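Local structure of putative periplasmic protein (Salmonella enterica, 3OE3) at residues 37-42 / 59-64; 19-24 / 31-36; 11-16 / 83-88. The protein inhibits C-type lysozymes in the bacterial periplasm and so probably shields the cell wall from lysozymes of the host. One frame throughout, in Å; residues are numbered along the deposited sequence.

Contact 1 (37-42 / 59-64); sequences VNEMIP and KNYTYK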
ATOM      1  N   VAL C  37       6.137  10.853   2.885  1.00 18.71           N
ATOM      2  CA  VAL C  37       5.958  12.107   2.173  1.00 19.07           C
ATOM      3  C   VAL C  37       4.672  12.075   1.355  1.00 17.84           C
ATOM      4  O   VAL C  37       4.625  12.534   0.213  1.00 23.71           O
ATOM      5  CB  VAL C  37       7.159  12.443   1.278  1.00 22.69           C
ATOM      6  CG1 VAL C  37       7.174  13.941   0.953  1.00 25.50           C
ATOM      7  CG2 VAL C  37       8.451  12.046   1.977  1.00 26.37           C
ATOM      8  N   ASN C  38       3.631  11.514   1.963  1.00 20.69           N
ATOM      9  CA  ASN C  38       2.295  11.517   1.372  1.00 27.03           C
ATOM     10  C   ASN C  38       2.216  10.723   0.073  1.00 27.37           C
ATOM     11  O   ASN C  38       1.404  11.025  -0.803  1.00 28.56           O
ATOM     12  CB  ASN C  38       1.815  12.955   1.148  1.00 33.86           C
ATOM     13  CG  ASN C  38       0.322  13.042   0.917  1.00 42.52           C
ATOM     14  OD1 ASN C  38      -0.423  12.121   1.248  1.00 47.92           O
ATOM     15  ND2 ASN C  38      -0.125  14.153   0.343  1.00 45.71           N
ATOM     16  N   GLU C  39       3.075   9.715  -0.046  1.00 17.20           N
ATOM     17  CA  GLU C  39       3.073   8.815  -1.191  1.00 21.01           C
ATOM     18  C   GLU C  39       3.170   7.375  -0.707  1.00 17.70           C
ATOM     19  O   GLU C  39       3.873   7.070   0.254  1.00 17.28           O
ATOM     20  CB  GLU C  39       4.281   9.081  -2.104  1.00 17.63           C
ATOM     21  CG  GLU C  39       4.411  10.508  -2.584  1.00 26.18           C
ATOM     22  CD  GLU C  39       5.524  10.672  -3.594  1.00 34.16           C
ATOM     23  OE1 GLU C  39       6.615  10.097  -3.394  1.00 30.17           O
ATOM     24  OE2 GLU C  39       5.303  11.389  -4.590  1.00 42.70           O
HETATM   25  N   MSE C  40       2.501   6.480  -1.409  1.00 15.52           N
HETATM   26  CA  MSE C  40       2.673   5.062  -1.163  1.00 15.28           C
HETATM   27  C   MSE C  40       3.830   4.510  -2.004  1.00 13.79           C
HETATM   28  O   MSE C  40       3.939   4.798  -3.202  1.00 16.45           O
HETATM   29  CB  MSE C  40       1.378   4.330  -1.480  1.00 15.10           C
HETATM   30  CG  MSE C  40       0.311   4.536  -0.420  1.00 11.80           C
HETATM   31 SE   MSE C  40      -1.291   3.449  -0.760  1.00 19.70          SE
HETATM   32  CE  MSE C  40      -1.859   4.323  -2.397  1.00 14.11           C
ATOM     33  N   ILE C  41       4.698   3.744  -1.342  1.00 14.19           N
ATOM     34  CA  ILE C  41       5.899   3.198  -1.955  1.00 12.68           C
ATOM     35  C   ILE C  41       5.864   1.666  -1.933  1.00 11.00           C
ATOM     36  O   ILE C  41       6.012   1.038  -0.885  1.00 13.69           O
ATOM     37  CB  ILE C  41       7.171   3.706  -1.227  1.00 17.24           C
ATOM     38  CG1 ILE C  41       7.153   5.236  -1.130  1.00 20.46           C
ATOM     39  CG2 ILE C  41       8.434   3.214  -1.943  1.00 15.67           C
ATOM     40  CD1 ILE C  41       7.292   5.923  -2.447  1.00 29.32           C
ATOM     41  N   PRO C  42       5.610   1.058  -3.099  1.00 13.34           N
ATOM     42  CA  PRO C  42       5.644  -0.409  -3.163  1.00 16.69           C
ATOM     43  C   PRO C  42       7.078  -0.917  -3.094  1.00 13.95           C
ATOM     44  O   PRO C  42       7.972  -0.314  -3.691  1.00 13.44           O
ATOM     45  CB  PRO C  42       5.048  -0.729  -4.537  1.00 18.07           C
ATOM     46  CG  PRO C  42       4.615   0.548  -5.142  1.00 18.83           C
ATOM     47  CD  PRO C  42       5.167   1.683  -4.358  1.00 14.34           C
ATOM     48  N   LYS C  59      13.204   2.549  -8.710  1.00 28.94           N
ATOM     49  CA  LYS C  59      14.599   2.856  -8.409  1.00 39.96           C
ATOM     50  C   LYS C  59      14.868   4.333  -8.101  1.00 33.63           C
ATOM     51  O   LYS C  59      15.937   4.673  -7.603  1.00 35.76           O
ATOM     52  CB  LYS C  59      15.509   2.370  -9.543  1.00 55.25           C
ATOM     53  CG  LYS C  59      15.480   0.863  -9.752  1.00 67.37           C
ATOM     54  CD  LYS C  59      16.449   0.429 -10.845  1.00 79.27           C
ATOM     55  CE  LYS C  59      16.048   0.978 -12.205  1.00 86.87           C
ATOM     56  NZ  LYS C  59      14.737   0.437 -12.662  1.00 90.06           N
ATOM     57  N   ASN C  60      13.908   5.204  -8.401  1.00 27.15           N
ATOM     58  CA  ASN C  60      14.006   6.610  -8.015  1.00 28.48           C
ATOM     59  C   ASN C  60      13.933   6.796  -6.496  1.00 28.80           C
ATOM     60  O   ASN C  60      14.347   7.830  -5.969  1.00 34.93           O
ATOM     61  CB  ASN C  60      12.907   7.436  -8.688  1.00 32.60           C
ATOM     62  CG  ASN C  60      13.188   7.696 -10.159  1.00 41.96           C
ATOM     63  OD1 ASN C  60      14.303   8.056 -10.540  1.00 46.29           O
ATOM     64  ND2 ASN C  60      12.171   7.517 -10.994  1.00 44.23           N
ATOM     65  N   TYR C  61      13.388   5.800  -5.801  1.00 22.26           N
ATOM     66  CA  TYR C  61      13.309   5.842  -4.350  1.00 21.92           C
ATOM     67  C   TYR C  61      14.391   4.964  -3.751  1.00 23.81           C
ATOM     68  O   TYR C  61      14.730   3.919  -4.305  1.00 27.02           O
ATOM     69  CB  TYR C  61      11.941   5.370  -3.870  1.00 20.23           C
ATOM     70  CG  TYR C  61      10.804   6.258  -4.310  1.00 24.00           C
ATOM     71  CD1 TYR C  61      10.307   7.250  -3.476  1.00 23.76           C
ATOM     72  CD2 TYR C  61      10.237   6.115  -5.567  1.00 35.30           C
ATOM     73  CE1 TYR C  61       9.268   8.063  -3.879  1.00 26.98           C
ATOM     74  CE2 TYR C  61       9.200   6.928  -5.981  1.00 35.06           C
ATOM     75  CZ  TYR C  61       8.721   7.899  -5.131  1.00 32.18           C
ATOM     76  OH  TYR C  61       7.690   8.708  -5.541  1.00 37.07           O
ATOM     77  N   THR C  62      14.933   5.386  -2.618  1.00 18.02           N
ATOM     78  CA  THR C  62      15.997   4.626  -1.976  1.00 18.36           C
ATOM     79  C   THR C  62      15.576   4.081  -0.612  1.00 17.37           C
ATOM     80  O   THR C  62      16.412   3.629   0.165  1.00 17.19           O
ATOM     81  CB  THR C  62      17.275   5.475  -1.810  1.00 26.55           C
ATOM     82  OG1 THR C  62      17.013   6.561  -0.914  1.00 25.47           O
ATOM     83  CG2 THR C  62      17.732   6.030  -3.164  1.00 31.54           C
ATOM     84  N   TYR C  63      14.274   4.106  -0.320  1.00 16.30           N
ATOM     85  CA  TYR C  63      13.784   3.512   0.911  1.00 15.61           C
ATOM     86  C   TYR C  63      14.082   2.025   0.960  1.00 13.84           C
ATOM     87  O   TYR C  63      13.871   1.302  -0.018  1.00 15.75           O
ATOM     88  CB  TYR C  63      12.267   3.721   1.063  1.00 15.91           C
ATOM     89  CG  TYR C  63      11.858   5.174   1.221  1.00 16.01           C
ATOM     90  CD1 TYR C  63      12.254   5.919   2.336  1.00 14.03           C
ATOM     91  CD2 TYR C  63      11.068   5.794   0.268  1.00 14.25           C
ATOM     92  CE1 TYR C  63      11.874   7.225   2.481  1.00 17.07           C
ATOM     93  CE2 TYR C  63      10.687   7.119   0.406  1.00 18.87           C
ATOM     94  CZ  TYR C  63      11.100   7.833   1.511  1.00 20.03           C
ATOM     95  OH  TYR C  63      10.728   9.151   1.654  1.00 23.13           O
ATOM     96  N   LYS C  64      14.569   1.583   2.112  1.00 12.14           N
ATOM     97  CA  LYS C  64      14.684   0.175   2.421  1.00 13.31           C
ATOM     98  C   LYS C  64      14.136  -0.084   3.830  1.00 13.07           C
ATOM     99  O   LYS C  64      14.346   0.704   4.773  1.00 14.57           O
ATOM    100  CB  LYS C  64      16.139  -0.296   2.297  1.00 15.81           C
ATOM    101  CG  LYS C  64      16.668  -0.273   0.871  1.00 21.32           C
ATOM    102  CD  LYS C  64      18.101  -0.803   0.806  1.00 25.04           C
ATOM    103  CE  LYS C  64      18.541  -1.048  -0.630  1.00 29.93           C
ATOM    104  NZ  LYS C  64      18.276   0.125  -1.502  1.00 27.69           N
TER

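Contact 2 (19-24 / 31-36); sequences EVIYVN and YAIISQ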
ATOM      1  N   GLU C  19       2.828   2.514   9.553  1.00 15.07           N
ATOM      2  CA  GLU C  19       1.967   1.486   8.985  1.00 14.37           C
ATOM      3  C   GLU C  19       2.712   0.775   7.850  1.00 12.41           C
ATOM      4  O   GLU C  19       3.349   1.415   7.017  1.00 13.29           O
ATOM      5  CB  GLU C  19       0.699   2.101   8.374  1.00 20.29           C
ATOM      6  CG  GLU C  19      -0.444   2.347   9.320  1.00 27.10           C
ATOM      7  CD  GLU C  19      -1.724   2.696   8.579  1.00 29.92           C
ATOM      8  OE1 GLU C  19      -1.707   2.731   7.325  1.00 24.03           O
ATOM      9  OE2 GLU C  19      -2.745   2.930   9.253  1.00 32.98           O
ATOM     10  N   VAL C  20       2.608  -0.545   7.809  1.00 13.43           N
ATOM     11  CA  VAL C  20       3.093  -1.297   6.663  1.00 14.69           C
ATOM     12  C   VAL C  20       1.990  -2.243   6.207  1.00 13.15           C
ATOM     13  O   VAL C  20       1.370  -2.923   7.020  1.00 16.09           O
ATOM     14  CB  VAL C  20       4.365  -2.108   6.993  1.00 13.74           C
ATOM     15  CG1 VAL C  20       4.908  -2.772   5.716  1.00 16.84           C
ATOM     16  CG2 VAL C  20       5.446  -1.216   7.629  1.00 15.86           C
ATOM     17  N   ILE C  21       1.727  -2.250   4.906  1.00  9.79           N
ATOM     18  CA  ILE C  21       0.876  -3.271   4.305  1.00 12.13           C
ATOM     19  C   ILE C  21       1.799  -4.355   3.770  1.00 13.22           C
ATOM     20  O   ILE C  21       2.684  -4.073   2.965  1.00 14.60           O
ATOM     21  CB  ILE C  21       0.027  -2.720   3.139  1.00 14.34           C
ATOM     22  CG1 ILE C  21      -0.858  -1.561   3.585  1.00 18.32           C
ATOM     23  CG2 ILE C  21      -0.826  -3.827   2.555  1.00 15.57           C
ATOM     24  CD1 ILE C  21      -1.885  -1.912   4.616  1.00 19.86           C
ATOM     25  N   TYR C  22       1.625  -5.584   4.249  1.00 12.74           N
ATOM     26  CA  TYR C  22       2.413  -6.689   3.741  1.00 14.89           C
ATOM     27  C   TYR C  22       1.558  -7.540   2.812  1.00 14.53           C
ATOM     28  O   TYR C  22       0.406  -7.843   3.124  1.00 18.73           O
ATOM     29  CB  TYR C  22       2.921  -7.558   4.894  1.00 15.12           C
ATOM     30  CG  TYR C  22       4.016  -6.902   5.721  1.00 15.93           C
ATOM     31  CD1 TYR C  22       5.288  -6.734   5.198  1.00 15.64           C
ATOM     32  CD2 TYR C  22       3.782  -6.487   7.026  1.00 17.39           C
ATOM     33  CE1 TYR C  22       6.302  -6.161   5.943  1.00 16.36           C
ATOM     34  CE2 TYR C  22       4.805  -5.908   7.794  1.00 16.07           C
ATOM     35  CZ  TYR C  22       6.063  -5.745   7.232  1.00 20.48           C
ATOM     36  OH  TYR C  22       7.111  -5.183   7.957  1.00 16.60           O
ATOM     37  N   VAL C  23       2.138  -7.913   1.679  1.00 13.24           N
ATOM     38  CA  VAL C  23       1.511  -8.811   0.713  1.00 15.89           C
ATOM     39  C   VAL C  23       2.330 -10.091   0.690  1.00 17.68           C
ATOM     40  O   VAL C  23       3.527 -10.075   0.411  1.00 18.26           O
ATOM     41  CB  VAL C  23       1.488  -8.201  -0.693  1.00 16.94           C
ATOM     42  CG1 VAL C  23       0.826  -9.178  -1.702  1.00 16.27           C
ATOM     43  CG2 VAL C  23       0.759  -6.853  -0.667  1.00 16.93           C
ATOM     44  N   ASN C  24       1.688 -11.197   1.028  1.00 16.90           N
ATOM     45  CA  ASN C  24       2.358 -12.478   1.029  1.00 17.82           C
ATOM     46  C   ASN C  24       1.496 -13.427   0.227  1.00 18.66           C
ATOM     47  O   ASN C  24       0.485 -13.905   0.730  1.00 18.64           O
ATOM     48  CB  ASN C  24       2.517 -12.984   2.459  1.00 22.85           C
ATOM     49  CG  ASN C  24       3.557 -12.207   3.227  1.00 20.44           C
ATOM     50  OD1 ASN C  24       4.744 -12.307   2.938  1.00 26.53           O
ATOM     51  ND2 ASN C  24       3.116 -11.426   4.201  1.00 25.15           N
ATOM     52  N   TYR C  31       5.843  -8.772  -0.697  1.00 15.90           N
ATOM     53  CA  TYR C  31       5.968  -7.351  -0.999  1.00 14.27           C
ATOM     54  C   TYR C  31       5.573  -6.579   0.246  1.00 18.24           C
ATOM     55  O   TYR C  31       4.979  -7.138   1.178  1.00 16.19           O
ATOM     56  CB  TYR C  31       5.056  -6.937  -2.160  1.00 13.74           C
ATOM     57  CG  TYR C  31       5.192  -7.805  -3.389  1.00 13.45           C
ATOM     58  CD1 TYR C  31       4.421  -8.952  -3.534  1.00 14.55           C
ATOM     59  CD2 TYR C  31       6.058  -7.468  -4.417  1.00 17.31           C
ATOM     60  CE1 TYR C  31       4.537  -9.754  -4.653  1.00 18.57           C
ATOM     61  CE2 TYR C  31       6.172  -8.265  -5.552  1.00 18.33           C
ATOM     62  CZ  TYR C  31       5.409  -9.407  -5.658  1.00 18.67           C
ATOM     63  OH  TYR C  31       5.487 -10.228  -6.775  1.00 21.62           O
ATOM     64  N   ALA C  32       5.896  -5.290   0.259  1.00 13.35           N
ATOM     65  CA  ALA C  32       5.473  -4.409   1.338  1.00 13.65           C
ATOM     66  C   ALA C  32       5.086  -3.077   0.744  1.00 12.89           C
ATOM     67  O   ALA C  32       5.570  -2.703  -0.315  1.00 15.14           O
ATOM     68  CB  ALA C  32       6.602  -4.227   2.351  1.00 15.21           C
ATOM     69  N   ILE C  33       4.200  -2.351   1.421  1.00 12.31           N
ATOM     70  CA  ILE C  33       3.897  -0.991   1.008  1.00 10.14           C
ATOM     71  C   ILE C  33       3.963  -0.097   2.228  1.00  9.62           C
ATOM     72  O   ILE C  33       3.385  -0.407   3.265  1.00 11.86           O
ATOM     73  CB  ILE C  33       2.491  -0.840   0.398  1.00 11.30           C
ATOM     74  CG1 ILE C  33       2.249  -1.866  -0.713  1.00 14.25           C
ATOM     75  CG2 ILE C  33       2.317   0.576  -0.169  1.00 12.45           C
ATOM     76  CD1 ILE C  33       0.780  -2.013  -1.036  1.00 24.76           C
ATOM     77  N   ILE C  34       4.691   1.004   2.093  1.00 11.45           N
ATOM     78  CA  ILE C  34       4.765   2.023   3.147  1.00 10.79           C
ATOM     79  C   ILE C  34       4.289   3.358   2.596  1.00 13.80           C
ATOM     80  O   ILE C  34       4.165   3.521   1.390  1.00 14.51           O
ATOM     81  CB  ILE C  34       6.204   2.160   3.711  1.00 12.49           C
ATOM     82  CG1 ILE C  34       7.172   2.617   2.622  1.00 15.15           C
ATOM     83  CG2 ILE C  34       6.646   0.850   4.365  1.00 15.78           C
ATOM     84  CD1 ILE C  34       8.586   3.019   3.161  1.00 14.99           C
ATOM     85  N   SER C  35       3.996   4.308   3.481  1.00 13.30           N
ATOM     86  CA  SER C  35       3.595   5.638   3.069  1.00 14.91           C
ATOM     87  C   SER C  35       4.611   6.628   3.632  1.00 16.09           C
ATOM     88  O   SER C  35       4.826   6.675   4.841  1.00 19.15           O
ATOM     89  CB  SER C  35       2.189   5.936   3.599  1.00 22.47           C
ATOM     90  OG  SER C  35       1.757   7.234   3.250  1.00 26.39           O
ATOM     91  N   GLN C  36       5.249   7.385   2.746  1.00 14.04           N
ATOM     92  CA  GLN C  36       6.212   8.433   3.126  1.00 18.23           C
ATOM     93  C   GLN C  36       6.012   9.676   2.272  1.00 19.12           C
ATOM     94  O   GLN C  36       5.788   9.573   1.071  1.00 19.10           O
ATOM     95  CB  GLN C  36       7.647   7.935   2.931  1.00 20.79           C
ATOM     96  CG  GLN C  36       8.167   7.057   4.042  1.00 22.18           C
ATOM     97  CD  GLN C  36       8.356   7.831   5.328  1.00 28.09           C
ATOM     98  OE1 GLN C  36       9.030   8.861   5.354  1.00 36.14           O
ATOM     99  NE2 GLN C  36       7.740   7.355   6.400  1.00 29.07           N
TER
HETATM  100  O   HOH W   1       4.319   3.803   6.322  1.00 19.46           O
HETATM  101  O   HOH W   2       5.675  -9.516   2.749  1.00 20.16           O

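Contact 3 (11-16 / 83-88); sequences TCNDNQ and LSNCSL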
ATOM      1  N   THR C  11       5.204   0.886  16.532  1.00 13.59           N
ATOM      2  CA  THR C  11       5.578   2.045  17.328  1.00 13.75           C
ATOM      3  C   THR C  11       7.080   2.252  17.195  1.00 15.37           C
ATOM      4  O   THR C  11       7.860   1.314  17.386  1.00 18.32           O
ATOM      5  CB  THR C  11       5.192   1.872  18.811  1.00 21.26           C
ATOM      6  OG1 THR C  11       5.424   0.516  19.219  1.00 23.08           O
ATOM      7  CG2 THR C  11       3.721   2.194  18.997  1.00 26.63           C
ATOM      8  N   CYS C  12       7.473   3.473  16.835  1.00 12.99           N
ATOM      9  CA  CYS C  12       8.880   3.821  16.603  1.00 16.56           C
ATOM     10  C   CYS C  12       9.369   4.931  17.521  1.00 15.13           C
ATOM     11  O   CYS C  12       8.583   5.528  18.278  1.00 15.99           O
ATOM     12  CB  CYS C  12       9.085   4.276  15.156  1.00 14.58           C
ATOM     13  SG  CYS C  12       8.398   3.119  13.932  1.00 21.58           S
ATOM     14  N   ASN C  13      10.677   5.201  17.466  1.00 14.33           N
ATOM     15  CA  ASN C  13      11.258   6.229  18.322  1.00 15.23           C
ATOM     16  C   ASN C  13      10.643   7.592  18.020  1.00 18.54           C
ATOM     17  O   ASN C  13      10.046   7.793  16.959  1.00 16.20           O
ATOM     18  CB  ASN C  13      12.775   6.299  18.134  1.00 17.04           C
ATOM     19  CG  ASN C  13      13.511   5.129  18.763  1.00 21.82           C
ATOM     20  OD1 ASN C  13      12.984   4.419  19.625  1.00 20.93           O
ATOM     21  ND2 ASN C  13      14.762   4.944  18.354  1.00 22.77           N
ATOM     22  N   ASP C  14      10.796   8.520  18.965  1.00 18.07           N
ATOM     23  CA  ASP C  14      10.314   9.896  18.813  1.00 18.33           C
ATOM     24  C   ASP C  14       8.792  10.031  18.580  1.00 14.96           C
ATOM     25  O   ASP C  14       8.344  10.939  17.889  1.00 18.84           O
ATOM     26  CB  ASP C  14      11.121  10.626  17.723  1.00 19.05           C
ATOM     27  CG  ASP C  14      12.623  10.481  17.909  1.00 35.84           C
ATOM     28  OD1 ASP C  14      13.056  10.176  19.037  1.00 47.45           O
ATOM     29  OD2 ASP C  14      13.374  10.670  16.931  1.00 37.55           O
ATOM     30  N   ASN C  15       8.003   9.147  19.194  1.00 14.93           N
ATOM     31  CA  ASN C  15       6.537   9.171  19.083  1.00 12.60           C
ATOM     32  C   ASN C  15       6.030   9.082  17.657  1.00 14.41           C
ATOM     33  O   ASN C  15       5.036   9.701  17.308  1.00 19.18           O
ATOM     34  CB  ASN C  15       5.959  10.432  19.736  1.00 16.02           C
ATOM     35  CG  ASN C  15       4.480  10.339  19.999  1.00 14.60           C
ATOM     36  OD1 ASN C  15       3.980   9.308  20.429  1.00 17.81           O
ATOM     37  ND2 ASN C  15       3.764  11.434  19.737  1.00 17.09           N
ATOM     38  N   GLN C  16       6.718   8.287  16.852  1.00 13.99           N
ATOM     39  CA  GLN C  16       6.310   8.056  15.475  1.00 14.54           C
ATOM     40  C   GLN C  16       5.662   6.687  15.315  1.00 17.14           C
ATOM     41  O   GLN C  16       5.991   5.741  16.011  1.00 17.37           O
ATOM     42  CB  GLN C  16       7.524   8.134  14.558  1.00 14.63           C
ATOM     43  CG  GLN C  16       8.252   9.450  14.596  1.00 22.39           C
ATOM     44  CD  GLN C  16       7.368  10.594  14.184  1.00 29.50           C
ATOM     45  OE1 GLN C  16       6.779  10.578  13.101  1.00 31.44           O
ATOM     46  NE2 GLN C  16       7.273  11.607  15.041  1.00 32.20           N
ATOM     47  N   LEU C  83      12.744   6.026  10.140  1.00 16.07           N
ATOM     48  CA  LEU C  83      12.012   5.631  11.337  1.00 16.83           C
ATOM     49  C   LEU C  83      12.821   4.535  12.012  1.00 15.26           C
ATOM     50  O   LEU C  83      13.239   3.586  11.347  1.00 16.76           O
ATOM     51  CB  LEU C  83      10.601   5.156  10.986  1.00 14.40           C
ATOM     52  CG  LEU C  83       9.636   6.226  10.494  1.00 16.23           C
ATOM     53  CD1 LEU C  83       8.386   5.571   9.923  1.00 23.01           C
ATOM     54  CD2 LEU C  83       9.272   7.190  11.628  1.00 17.94           C
ATOM     55  N   SER C  84      13.062   4.667  13.322  1.00 15.96           N
ATOM     56  CA  SER C  84      14.046   3.824  14.003  1.00 17.35           C
ATOM     57  C   SER C  84      13.449   3.084  15.186  1.00 16.56           C
ATOM     58  O   SER C  84      12.479   3.551  15.797  1.00 16.29           O
ATOM     59  CB  SER C  84      15.231   4.660  14.506  1.00 23.26           C
ATOM     60  OG  SER C  84      15.909   5.336  13.456  1.00 25.71           O
ATOM     61  N   ASN C  85      14.022   1.925  15.491  1.00 17.80           N
ATOM     62  CA  ASN C  85      13.614   1.137  16.643  1.00 15.71           C
ATOM     63  C   ASN C  85      12.114   0.890  16.628  1.00 18.18           C
ATOM     64  O   ASN C  85      11.421   1.088  17.615  1.00 18.14           O
ATOM     65  CB  ASN C  85      14.052   1.832  17.939  1.00 18.40           C
ATOM     66  CG  ASN C  85      13.812   0.982  19.178  1.00 21.26           C
ATOM     67  OD1 ASN C  85      13.912  -0.245  19.147  1.00 24.61           O
ATOM     68  ND2 ASN C  85      13.505   1.644  20.281  1.00 17.82           N
ATOM     69  N   CYS C  86      11.611   0.437  15.487  1.00 15.98           N
ATOM     70  CA  CYS C  86      10.187   0.151  15.363  1.00 16.29           C
ATOM     71  C   CYS C  86       9.861  -1.240  15.879  1.00 17.39           C
ATOM     72  O   CYS C  86      10.606  -2.190  15.642  1.00 18.90           O
ATOM     73  CB  CYS C  86       9.753   0.267  13.895  1.00 15.36           C
ATOM     74  SG  CYS C  86       9.999   1.943  13.208  1.00 22.68           S
ATOM     75  N   SER C  87       8.757  -1.366  16.604  1.00 15.82           N
ATOM     76  CA  SER C  87       8.301  -2.692  17.025  1.00 17.23           C
ATOM     77  C   SER C  87       6.824  -2.799  16.764  1.00 19.14           C
ATOM     78  O   SER C  87       6.100  -1.810  16.883  1.00 18.53           O
ATOM     79  CB  SER C  87       8.573  -2.928  18.512  1.00 24.67           C
ATOM     80  OG  SER C  87       9.946  -3.179  18.741  1.00 32.06           O
ATOM     81  N   LEU C  88       6.364  -3.998  16.413  1.00 17.78           N
ATOM     82  CA  LEU C  88       4.929  -4.218  16.307  1.00 18.93           C
ATOM     83  C   LEU C  88       4.226  -3.710  17.559  1.00 15.97           C
ATOM     84  O   LEU C  88       4.609  -4.044  18.680  1.00 20.96           O
ATOM     85  CB  LEU C  88       4.612  -5.696  16.109  1.00 21.79           C
ATOM     86  CG  LEU C  88       5.057  -6.287  14.778  1.00 18.65           C
ATOM     87  CD1 LEU C  88       4.818  -7.796  14.773  1.00 24.35           C
ATOM     88  CD2 LEU C  88       4.334  -5.612  13.602  1.00 20.39           C
TER
HETATM   89  O   HOH W   3      11.652   6.936  14.667  1.00 18.13           O

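Contact 1 (37-42 / 59-64)
Ile41 puts its terminal methyl over one face of the Tyr61 ring. CD1 of Ile41 lies 3.5 Å from the centroid of the Tyr61 ring, in a CH-pi contact. The methyl is not centred. It is offset toward the rim, and CD1 of Ile41 comes nearest to CE1 of Tyr61, at 3.2 Å, so the packing here is tight. Two like bends in the isoleucine, chi1 -52° and chi2 -68°, bring CD1 over the ring.

Glu39 meets the same ring at its edge, with OE1 in the ring plane. The hydroxyl OH of Tyr61 donates a hydrogen bond of 2.8 Å to OE1 of Glu39. The carboxylate and ring planes are 56° apart, and the hydroxyl reaches OE1 from above the carboxylate plane. One tyrosine is thus held over a face and at its hydroxyl end.

Tyr63 makes looser contacts. CD2 of Tyr63 lies 4.2 Å from CG1 of Ile41, and the two side chains cross at about a right angle. OH of Tyr63 touches CG2 of Val37 at 3.7 Å.

The contact joins the start of strand 39-45 to the loop between strands 52-56 and 64-68, at the surface of the barrel. Ala56 of strand 52-56 packs against both Ile41 and Tyr61. On the other flank, Ile41 touches Ile34 of strand 30-36, and Tyr63 touches Gln36 there.

Contact 2 (19-24 / 31-36)
Ile21 and Ile33 face each other as a hydrogen-bonded pair in an antiparallel beta hairpin of the eight-stranded barrel. Strands 16-24 and 30-36 are the arms of the hairpin. Val23 and Tyr31 make a second hydrogen-bonded pair, and Tyr22 with Ala32 is the non-hydrogen-bonded pair between them. Ile21 N donates to Ile33 O at 3.0 Å, and Ile33 N returns the bond to Ile21 O at 2.8 Å. Val23 and Tyr31 exchange the same two bonds.

Val20 can be followed outward on the face it shares with Tyr22, Ala32 and Ile34. From CB it forks into two methyls with different neighbours. CG1 is anti to the backbone N, chi1 -175°. CG1 of Val20 comes 3.7 Å from O of Ile33 and 4.0 Å from CB of Ala32. The same methyl lies over one face of the Tyr22 ring, 3.5 Å above its plane and toward the rim. CG2 turns the other way and meets CG2 of Ile34, with the two side chains side by side and pointing alike. The Tyr22 ring also brings CD1 to CB of Ala32, and its OH is hydrogen-bonded to Tyr10 of strand 5-12.

Ile21, Val23, Tyr31 and Ile33 occupy the other face, which meets the second subunit. Ile33 packs there on Ile33 of the second subunit. Tyr31 OH is hydrogen-bonded to Glu4 of the second subunit. Within the hairpin, CG1 of Val23 lies 4.0 Å from CD1 of Tyr31.

Beyond the paired residues a water takes over. The water donates to Glu19 O at 2.7 Å and accepts from Ser35 N at 2.9 Å.

Contact 3 (11-16 / 83-88)
Cys12 and Cys86 are joined by a disulfide where the first and last strands of the barrel, 5-12 and 80-88, come together. The SG atoms of Cys12 and Cys86 are 2.1 Å apart, and the torsion about the S-S bond is 109°. The bridge ties the first barrel strand to the last covalently. Met18 of strand 16-24 touches both cysteines.

Backbone hydrogen bonds flank the disulfide. Thr11 and Ser87 form an antiparallel hydrogen-bonded pair. Thr11 N donates to Ser87 O at 2.9 Å, and Ser87 N donates back to Thr11 O at the same length. On the far side of Cys12, Asn13 N donates to Ser84 O in a bond of 3.0 Å that is nearly straight, with 172° at the hydrogen. A water extends this link, donating to Asn13 O and accepting from Ser84 N.

Side-chain polar contact is made by two asparagines that cross at about a right angle. ND2 of Asn85 donates to OD1 of Asn13 at 2.9 Å. The amide planes are 58° apart, yet OD1 of Asn13 lies in the amide plane of Asn85. The Asn85 side chain swings away from its own backbone nitrogen, which carries the amide across to Asn13. A sodium ion lies about 3 Å from the side chain of Asn13.

Apolar contact comes from Leu83, which lays CD2 against CB of Gln16 at 3.5 Å, and the two side chains meet roughly at right angles. Gln16 bends back at its second torsion toward its own turn. NE2 of Gln16 donates a hydrogen bond of 3.1 Å to Asp14 O.

Contact 2 is the buried one, while contacts 1 and 3 lie at the surface. All three reach the same barrel sheet. Contacts 1 and 2 are neighbours: strands 30-36 and 39-45 follow each other, and a probable hydrogen bond runs from Ile41 N to Ile34 O. Both also touch the second subunit, which contact 3 does not. Contact 3 spans most of the chain, with the other two contacts between its segments, and meets contact 2 where Gln36 packs on Leu83. The chemistry differs with place. Contact 2 combines strand pairing with mostly aliphatic packing. Contact 1 rests on tyrosine side chains from a loop. Contact 3 adds a covalent bridge and an amide pair.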